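Local coordinates for putative methyl-accepting chemotaxis signal transduction protein (Campylobacter jejuni subsp. jejuni serotype O:2, PDB 4XMR), which binds isoleucine through its tandem PAS sensory domain and probably passes the signal across the membrane as a chemotaxis receptor, at residues D20-F32 with D165-L179. Numbering follows the deposited sequence. Where two conformers were deposited one is given.
Sequences DLLKVTQSTVEDF and DLQNLVAKTPGNTFL
T25 reaches from the long N-terminal helix 9-48 of this tandem PAS sensory domain toward T173 and T177, where the chain leaves helix 163-171 and enters strand 177-180 of the five-stranded sheet. Helix 163-171 joins the sheet of the isoleucine-binding PAS module to that of its partner, and the long helix packs on this link, roughly antiparallel to 165-171 (154° between the axes of the two short segments). T25 and T177 lie alongside each other head to tail, their OG1 atoms 2.8 Å apart, while the T173 side chain stands roughly perpendicular to that of T25. A water ties the same spot together: it accepts from T25 OG1 at 2.8 Å and donates to L21 O and P174 O, bridging helix and loop. T173 OG1 donates to V170 O in its carbonyl plane; V170 O also accepts from T173 N, and two bonds hold T173 to the preceding helical turn. T28 donates its OG1 back to V24 O, which also takes T28 N from the opposite face; this leaves T28 CG2 facing L169 CB at 3.6 Å. On the sheet side, V29 CG2 packs against L179 CD1 at 3.6 Å, a layer continued by Y236 and V233. At the other end of the contact L21 splays its two methyls, CD1 over G175 CA and CD2 onto P174 CG at 3.7 Å. V24 and P174 also pack against P174 and V24 of the second subunit, so this edge adjoins the dimer interface. F32 swings its CG anti to the backbone N (chi1 178°), carrying the ring over helix 165-171. There L169 CD1 and D165 CB come at it obliquely, and L166 sets a CH-pi contact on one face, its CB 4.0 Å from the ring centroid and only 11° off the normal.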
ATOM      1  N   ASP B  20      18.658  -4.458   4.062  1.00 13.18           N
ATOM      2  CA  ASP B  20      17.412  -4.878   3.423  1.00 13.97           C
ATOM      3  C   ASP B  20      16.187  -4.450   4.221  1.00 13.51           C
ATOM      4  O   ASP B  20      15.191  -3.982   3.662  1.00 13.37           O
ATOM      5  CB  ASP B  20      17.379  -6.395   3.235  1.00 15.57           C
ATOM      6  CG  ASP B  20      18.324  -6.882   2.153  1.00 18.78           C
ATOM      7  OD1 ASP B  20      18.776  -6.067   1.325  1.00 24.60           O
ATOM      8  OD2 ASP B  20      18.597  -8.098   2.133  1.00 25.96           O
ATOM      9  N   LEU B  21      16.241  -4.620   5.533  1.00 13.25           N
ATOM     10  CA  LEU B  21      15.096  -4.230   6.352  1.00 13.08           C
ATOM     11  C   LEU B  21      14.898  -2.722   6.395  1.00 10.79           C
ATOM     12  O   LEU B  21      13.756  -2.242   6.370  1.00 12.08           O
ATOM     13  CB  LEU B  21      15.184  -4.827   7.756  1.00 12.69           C
ATOM     14  CG  LEU B  21      15.222  -6.356   7.784  1.00 15.16           C
ATOM     15  CD1 LEU B  21      15.149  -6.812   9.213  1.00 16.80           C
ATOM     16  CD2 LEU B  21      14.105  -6.973   6.949  1.00 21.62           C
ATOM     17  N   LEU B  22      15.982  -1.964   6.448  1.00 11.41           N
ATOM     18  CA  LEU B  22      15.859  -0.520   6.359  1.00 11.33           C
ATOM     19  C   LEU B  22      15.186  -0.115   5.046  1.00 11.18           C
ATOM     20  O   LEU B  22      14.306   0.761   5.034  1.00 12.53           O
ATOM     21  CB  LEU B  22      17.231   0.142   6.510  1.00 11.43           C
ATOM     22  CG  LEU B  22      17.226   1.670   6.429  1.00 12.09           C
ATOM     23  CD1 LEU B  22      16.315   2.286   7.487  1.00 14.13           C
ATOM     24  CD2 LEU B  22      18.656   2.194   6.589  1.00 15.10           C
ATOM     25  N   LYS B  23      15.563  -0.774   3.953  1.00 11.87           N
ATOM     26  CA  LYS B  23      14.980  -0.465   2.651  1.00 13.28           C
ATOM     27  C   LYS B  23      13.482  -0.788   2.616  1.00 11.67           C
ATOM     28  O   LYS B  23      12.719  -0.080   1.961  1.00 12.58           O
ATOM     29  CB  LYS B  23      15.723  -1.166   1.512  1.00 17.88           C
ATOM     30  CG  LYS B  23      15.262  -0.691   0.124  1.00 21.17           C
ATOM     31  CD  LYS B  23      16.137  -1.176  -1.009  1.00 27.71           C
ATOM     32  CE  LYS B  23      15.583  -0.703  -2.346  1.00 30.76           C
ATOM     33  NZ  LYS B  23      15.411   0.783  -2.393  1.00 30.96           N
ATOM     34  N   VAL B  24      13.046  -1.827   3.329  1.00 11.20           N
ATOM     35  CA  VAL B  24      11.604  -2.094   3.405  1.00 10.86           C
ATOM     36  C   VAL B  24      10.873  -0.914   4.045  1.00 11.09           C
ATOM     37  O   VAL B  24       9.779  -0.531   3.597  1.00 12.10           O
ATOM     38  CB  VAL B  24      11.311  -3.392   4.184  1.00 11.78           C
ATOM     39  CG1 VAL B  24       9.804  -3.548   4.434  1.00 12.80           C
ATOM     40  CG2 VAL B  24      11.854  -4.595   3.432  1.00 12.85           C
ATOM     41  N   THR B  25      11.451  -0.331   5.092  1.00 10.35           N
ATOM     42  CA  THR B  25      10.831   0.833   5.711  1.00 10.40           C
ATOM     43  C   THR B  25      10.880   2.046   4.775  1.00 10.29           C
ATOM     44  O   THR B  25       9.901   2.792   4.678  1.00 11.08           O
ATOM     45  CB  THR B  25      11.424   1.103   7.114  1.00 11.58           C
ATOM     46  OG1 THR B  25      10.930   0.104   8.014  1.00 12.27           O
ATOM     47  CG2 THR B  25      11.046   2.480   7.646  1.00 12.96           C
ATOM     48  N   GLN B  26      11.993   2.228   4.070  1.00 10.42           N
ATOM     49  CA  GLN B  26      12.051   3.263   3.041  1.00 10.60           C
ATOM     50  C   GLN B  26      10.933   3.092   2.004  1.00 11.45           C
ATOM     51  O   GLN B  26      10.236   4.052   1.676  1.00 12.08           O
ATOM     52  CB  GLN B  26      13.427   3.274   2.363  1.00 12.33           C
ATOM     53  CG  GLN B  26      13.519   4.252   1.206  1.00 15.49           C
ATOM     54  CD  GLN B  26      14.849   4.179   0.496  1.00 20.93           C
ATOM     55  OE1 GLN B  26      15.841   3.728   1.060  1.00 25.36           O
ATOM     56  NE2 GLN B  26      14.876   4.621  -0.752  1.00 24.46           N
ATOM     57  N   SER B  27      10.766   1.866   1.514  1.00 10.74           N
ATOM     58  CA  SER B  27       9.721   1.572   0.542  1.00 11.56           C
ATOM     59  C   SER B  27       8.326   1.872   1.086  1.00 10.59           C
ATOM     60  O   SER B  27       7.448   2.335   0.357  1.00 11.89           O
ATOM     61  CB  SER B  27       9.800   0.112   0.090  1.00 13.18           C
ATOM     62  OG  SER B  27      10.987  -0.125  -0.655  1.00 15.43           O
ATOM     63  N   THR B  28       8.130   1.602   2.368  1.00 10.55           N
ATOM     64  CA  THR B  28       6.844   1.858   3.010  1.00 10.86           C
ATOM     65  C   THR B  28       6.501   3.336   2.922  1.00 10.81           C
ATOM     66  O   THR B  28       5.378   3.711   2.565  1.00 12.19           O
ATOM     67  CB  THR B  28       6.874   1.390   4.477  1.00 12.01           C
ATOM     68  OG1 THR B  28       7.147  -0.012   4.515  1.00 13.85           O
ATOM     69  CG2 THR B  28       5.552   1.664   5.169  1.00 12.92           C
ATOM     70  N   VAL B  29       7.463   4.188   3.231  1.00 11.26           N
ATOM     71  CA  VAL B  29       7.266   5.624   3.149  1.00 11.60           C
ATOM     72  C   VAL B  29       7.015   6.081   1.710  1.00 11.81           C
ATOM     73  O   VAL B  29       6.114   6.881   1.448  1.00 12.94           O
ATOM     74  CB  VAL B  29       8.478   6.363   3.740  1.00 13.27           C
ATOM     75  CG1 VAL B  29       8.356   7.860   3.530  1.00 17.47           C
ATOM     76  CG2 VAL B  29       8.627   6.030   5.221  1.00 15.47           C
ATOM     77  N   GLU B  30       7.812   5.563   0.780  1.00 11.30           N
ATOM     78  CA  GLU B  30       7.693   5.953  -0.619  1.00 11.96           C
ATOM     79  C   GLU B  30       6.332   5.567  -1.191  1.00 12.49           C
ATOM     80  O   GLU B  30       5.715   6.340  -1.929  1.00 13.30           O
ATOM     81  CB  GLU B  30       8.795   5.290  -1.448  1.00 12.85           C
ATOM     82  CG  GLU B  30      10.196   5.819  -1.157  1.00 15.91           C
ATOM     83  CD  GLU B  30      11.284   5.000  -1.823  1.00 19.78           C
ATOM     84  OE1 GLU B  30      11.014   3.837  -2.197  1.00 21.20           O
ATOM     85  OE2 GLU B  30      12.413   5.515  -1.959  1.00 23.22           O
ATOM     86  N   ASP B  31       5.876   4.362  -0.869  1.00 11.92           N
ATOM     87  CA  ASP B  31       4.634   3.858  -1.437  1.00 12.26           C
ATOM     88  C   ASP B  31       3.419   4.586  -0.853  1.00 11.66           C
ATOM     89  O   ASP B  31       2.450   4.842  -1.559  1.00 13.08           O
ATOM     90  CB  ASP B  31       4.523   2.343  -1.229  1.00 11.61           C
ATOM     91  CG  ASP B  31       5.575   1.557  -2.006  1.00 15.68           C
ATOM     92  OD1 ASP B  31       6.276   2.144  -2.864  1.00 16.56           O
ATOM     93  OD2 ASP B  31       5.685   0.335  -1.768  1.00 15.28           O
ATOM     94  N   PHE B  32       3.475   4.914   0.433  1.00 11.62           N
ATOM     95  CA  PHE B  32       2.415   5.697   1.066  1.00 11.25           C
ATOM     96  C   PHE B  32       2.281   7.033   0.345  1.00 12.05           C
ATOM     97  O   PHE B  32       1.186   7.447  -0.042  1.00 12.72           O
ATOM     98  CB  PHE B  32       2.761   5.882   2.549  1.00 12.36           C
ATOM     99  CG  PHE B  32       1.772   6.716   3.335  1.00 13.86           C
ATOM    100  CD1 PHE B  32       0.613   6.148   3.857  1.00 14.37           C
ATOM    101  CD2 PHE B  32       2.053   8.042   3.643  1.00 15.29           C
ATOM    102  CE1 PHE B  32      -0.278   6.909   4.608  1.00 14.69           C
ATOM    103  CE2 PHE B  32       1.179   8.798   4.409  1.00 15.88           C
ATOM    104  CZ  PHE B  32       0.011   8.228   4.886  1.00 16.66           C
ATOM    105  N   ASP B 165      -1.787   6.542  10.044  1.00 14.04           N
ATOM    106  CA  ASP B 165      -1.799   5.507   9.019  1.00 14.46           C
ATOM    107  C   ASP B 165      -0.381   5.109   8.618  1.00 13.79           C
ATOM    108  O   ASP B 165      -0.094   3.930   8.419  1.00 14.05           O
ATOM    109  CB  ASP B 165      -2.554   5.962   7.765  1.00 14.88           C
ATOM    110  CG  ASP B 165      -4.041   6.037   7.963  1.00 18.11           C
ATOM    111  OD1 ASP B 165      -4.537   5.719   9.065  1.00 22.86           O
ATOM    112  OD2 ASP B 165      -4.713   6.408   6.978  1.00 19.48           O
ATOM    113  N   LEU B 166       0.504   6.092   8.485  1.00 13.43           N
ATOM    114  CA  LEU B 166       1.883   5.789   8.144  1.00 13.05           C
ATOM    115  C   LEU B 166       2.588   5.131   9.335  1.00 12.54           C
ATOM    116  O   LEU B 166       3.376   4.199   9.163  1.00 13.41           O
ATOM    117  CB  LEU B 166       2.600   7.046   7.655  1.00 13.34           C
ATOM    118  CG  LEU B 166       4.076   6.824   7.346  1.00 14.06           C
ATOM    119  CD1 LEU B 166       4.266   5.682   6.339  1.00 13.41           C
ATOM    120  CD2 LEU B 166       4.647   8.123   6.815  1.00 17.28           C
ATOM    121  N   GLN B 167       2.314   5.596  10.555  0.50 13.26           N
ATOM    122  CA  GLN B 167       2.888   4.941  11.736  0.50 15.15           C
ATOM    123  C   GLN B 167       2.498   3.479  11.773  0.50 15.73           C
ATOM    124  O   GLN B 167       3.334   2.605  12.012  0.50 15.38           O
ATOM    125  CB  GLN B 167       2.455   5.618  13.044  0.50 16.30           C
ATOM    126  CG  GLN B 167       2.370   4.676  14.279  0.50 20.29           C
ATOM    127  CD  GLN B 167       3.718   4.111  14.746  0.50 21.64           C
ATOM    128  OE1 GLN B 167       4.752   4.747  14.620  0.50 21.68           O
ATOM    129  NE2 GLN B 167       3.692   2.912  15.302  0.50 23.92           N
ATOM    130  N   ASN B 168       1.223   3.205  11.528  1.00 13.85           N
ATOM    131  CA  ASN B 168       0.766   1.827  11.571  1.00 14.03           C
ATOM    132  C   ASN B 168       1.454   0.941  10.532  1.00 15.16           C
ATOM    133  O   ASN B 168       1.797  -0.210  10.812  1.00 19.13           O
ATOM    134  CB  ASN B 168      -0.757   1.756  11.431  1.00 16.46           C
ATOM    135  CG  ASN B 168      -1.478   2.271  12.660  1.00 17.90           C
ATOM    136  OD1 ASN B 168      -0.896   2.377  13.733  1.00 18.95           O
ATOM    137  ND2 ASN B 168      -2.755   2.588  12.505  1.00 20.48           N
ATOM    138  N   LEU B 169       1.677   1.480   9.343  1.00 12.55           N
ATOM    139  CA  LEU B 169       2.410   0.756   8.310  1.00 12.78           C
ATOM    140  C   LEU B 169       3.847   0.465   8.741  1.00 13.10           C
ATOM    141  O   LEU B 169       4.346  -0.650   8.580  1.00 14.16           O
ATOM    142  CB  LEU B 169       2.427   1.563   7.023  1.00 12.76           C
ATOM    143  CG  LEU B 169       1.096   1.551   6.283  1.00 14.94           C
ATOM    144  CD1 LEU B 169       1.055   2.630   5.210  1.00 19.13           C
ATOM    145  CD2 LEU B 169       0.882   0.185   5.647  1.00 19.27           C
ATOM    146  N   VAL B 170       4.523   1.469   9.286  1.00 12.19           N
ATOM    147  CA  VAL B 170       5.898   1.280   9.728  1.00 12.66           C
ATOM    148  C   VAL B 170       5.976   0.234  10.841  1.00 15.64           C
ATOM    149  O   VAL B 170       6.868  -0.625  10.844  1.00 16.60           O
ATOM    150  CB  VAL B 170       6.513   2.603  10.195  1.00 15.22           C
ATOM    151  CG1 VAL B 170       7.880   2.365  10.869  1.00 18.03           C
ATOM    152  CG2 VAL B 170       6.658   3.531   9.018  1.00 16.29           C
ATOM    153  N   ALA B 171       5.035   0.289  11.779  1.00 16.51           N
ATOM    154  CA  ALA B 171       5.047  -0.633  12.910  1.00 18.79           C
ATOM    155  C   ALA B 171       4.957  -2.105  12.502  1.00 19.89           C
ATOM    156  O   ALA B 171       5.413  -2.988  13.234  1.00 25.03           O
ATOM    157  CB  ALA B 171       3.937  -0.281  13.889  1.00 21.18           C
ATOM    158  N   LYS B 172       4.390  -2.372  11.334  1.00 16.95           N
ATOM    159  CA  LYS B 172       4.230  -3.749  10.874  1.00 16.43           C
ATOM    160  C   LYS B 172       5.458  -4.282  10.153  1.00 16.95           C
ATOM    161  O   LYS B 172       5.555  -5.472   9.883  1.00 21.77           O
ATOM    162  CB  LYS B 172       3.007  -3.864   9.953  1.00 18.36           C
ATOM    163  CG  LYS B 172       1.663  -3.715  10.654  1.00 22.84           C
ATOM    164  CD  LYS B 172       0.518  -3.880   9.656  1.00 30.72           C
ATOM    165  CE  LYS B 172      -0.839  -3.858  10.340  1.00 37.87           C
ATOM    166  NZ  LYS B 172      -1.019  -5.021  11.254  1.00 49.41           N
ATOM    167  N   THR B 173       6.392  -3.399   9.829  1.00 14.40           N
ATOM    168  CA  THR B 173       7.568  -3.835   9.088  1.00 13.71           C
ATOM    169  C   THR B 173       8.530  -4.620   9.976  1.00 13.33           C
ATOM    170  O   THR B 173       8.632  -4.357  11.173  1.00 13.38           O
ATOM    171  CB  THR B 173       8.351  -2.642   8.494  1.00 13.15           C
ATOM    172  OG1 THR B 173       8.878  -1.825   9.552  1.00 13.92           O
ATOM    173  CG2 THR B 173       7.470  -1.811   7.555  1.00 15.09           C
ATOM    174  N   PRO B 174       9.257  -5.575   9.388  1.00 13.78           N
ATOM    175  CA  PRO B 174      10.316  -6.249  10.154  1.00 14.92           C
ATOM    176  C   PRO B 174      11.440  -5.298  10.559  1.00 12.95           C
ATOM    177  O   PRO B 174      11.583  -4.197  10.017  1.00 12.93           O
ATOM    178  CB  PRO B 174      10.857  -7.283   9.167  1.00 17.29           C
ATOM    179  CG  PRO B 174      10.506  -6.712   7.804  1.00 22.82           C
ATOM    180  CD  PRO B 174       9.189  -6.034   7.991  1.00 16.57           C
ATOM    181  N   GLY B 175      12.245  -5.733  11.518  1.00 14.84           N
ATOM    182  CA  GLY B 175      13.380  -4.948  11.954  1.00 13.79           C
ATOM    183  C   GLY B 175      13.007  -3.839  12.916  1.00 12.01           C
ATOM    184  O   GLY B 175      11.862  -3.355  12.944  1.00 12.02           O
ATOM    185  N   ASN B 176      13.999  -3.421  13.700  1.00 11.73           N
ATOM    186  CA  ASN B 176      13.820  -2.319  14.621  1.00 11.23           C
ATOM    187  C   ASN B 176      14.002  -1.008  13.872  1.00 11.85           C
ATOM    188  O   ASN B 176      15.035  -0.320  14.013  1.00 11.51           O
ATOM    189  CB  ASN B 176      14.808  -2.426  15.771  1.00 12.59           C
ATOM    190  CG  ASN B 176      14.584  -1.366  16.815  1.00 13.73           C
ATOM    191  OD1 ASN B 176      13.442  -1.092  17.203  1.00 14.45           O
ATOM    192  ND2 ASN B 176      15.668  -0.758  17.280  1.00 16.19           N
ATOM    193  N   THR B 177      13.005  -0.686  13.048  1.00 10.52           N
ATOM    194  CA  THR B 177      13.068   0.489  12.198  1.00 10.02           C
ATOM    195  C   THR B 177      12.175   1.594  12.736  1.00 10.06           C
ATOM    196  O   THR B 177      11.180   1.341  13.419  1.00 12.06           O
ATOM    197  CB  THR B 177      12.681   0.167  10.751  1.00 10.35           C
ATOM    198  OG1 THR B 177      11.350  -0.358  10.740  1.00 11.53           O
ATOM    199  CG2 THR B 177      13.631  -0.861  10.137  1.00 12.20           C
ATOM    200  N   PHE B 178      12.551   2.830  12.434  1.00 10.49           N
ATOM    201  CA  PHE B 178      11.820   3.992  12.917  1.00 10.65           C
ATOM    202  C   PHE B 178      12.073   5.195  12.021  1.00 10.54           C
ATOM    203  O   PHE B 178      12.983   5.178  11.201  1.00 11.73           O
ATOM    204  CB  PHE B 178      12.104   4.275  14.407  1.00 12.06           C
ATOM    205  CG  PHE B 178      13.572   4.306  14.780  1.00 11.86           C
ATOM    206  CD1 PHE B 178      14.256   3.125  15.045  1.00 12.75           C
ATOM    207  CD2 PHE B 178      14.249   5.510  14.935  1.00 13.72           C
ATOM    208  CE1 PHE B 178      15.600   3.139  15.410  1.00 12.73           C
ATOM    209  CE2 PHE B 178      15.596   5.530  15.309  1.00 13.83           C
ATOM    210  CZ  PHE B 178      16.259   4.340  15.545  1.00 12.42           C
ATOM    211  N   LEU B 179      11.224   6.209  12.155  1.00 11.28           N
ATOM    212  CA  LEU B 179      11.285   7.411  11.335  1.00 11.78           C
ATOM    213  C   LEU B 179      11.364   8.654  12.196  1.00 12.44           C
ATOM    214  O   LEU B 179      10.640   8.764  13.183  1.00 14.22           O
ATOM    215  CB  LEU B 179      10.023   7.554  10.479  1.00 14.79           C
ATOM    216  CG  LEU B 179       9.655   6.512   9.444  1.00 15.75           C
ATOM    217  CD1 LEU B 179       8.386   6.984   8.723  1.00 14.85           C
ATOM    218  CD2 LEU B 179      10.794   6.292   8.462  1.00 16.06           C
TER
HETATM  219  O   HOH W   1      11.439  -2.598   7.644  1.00 11.84           O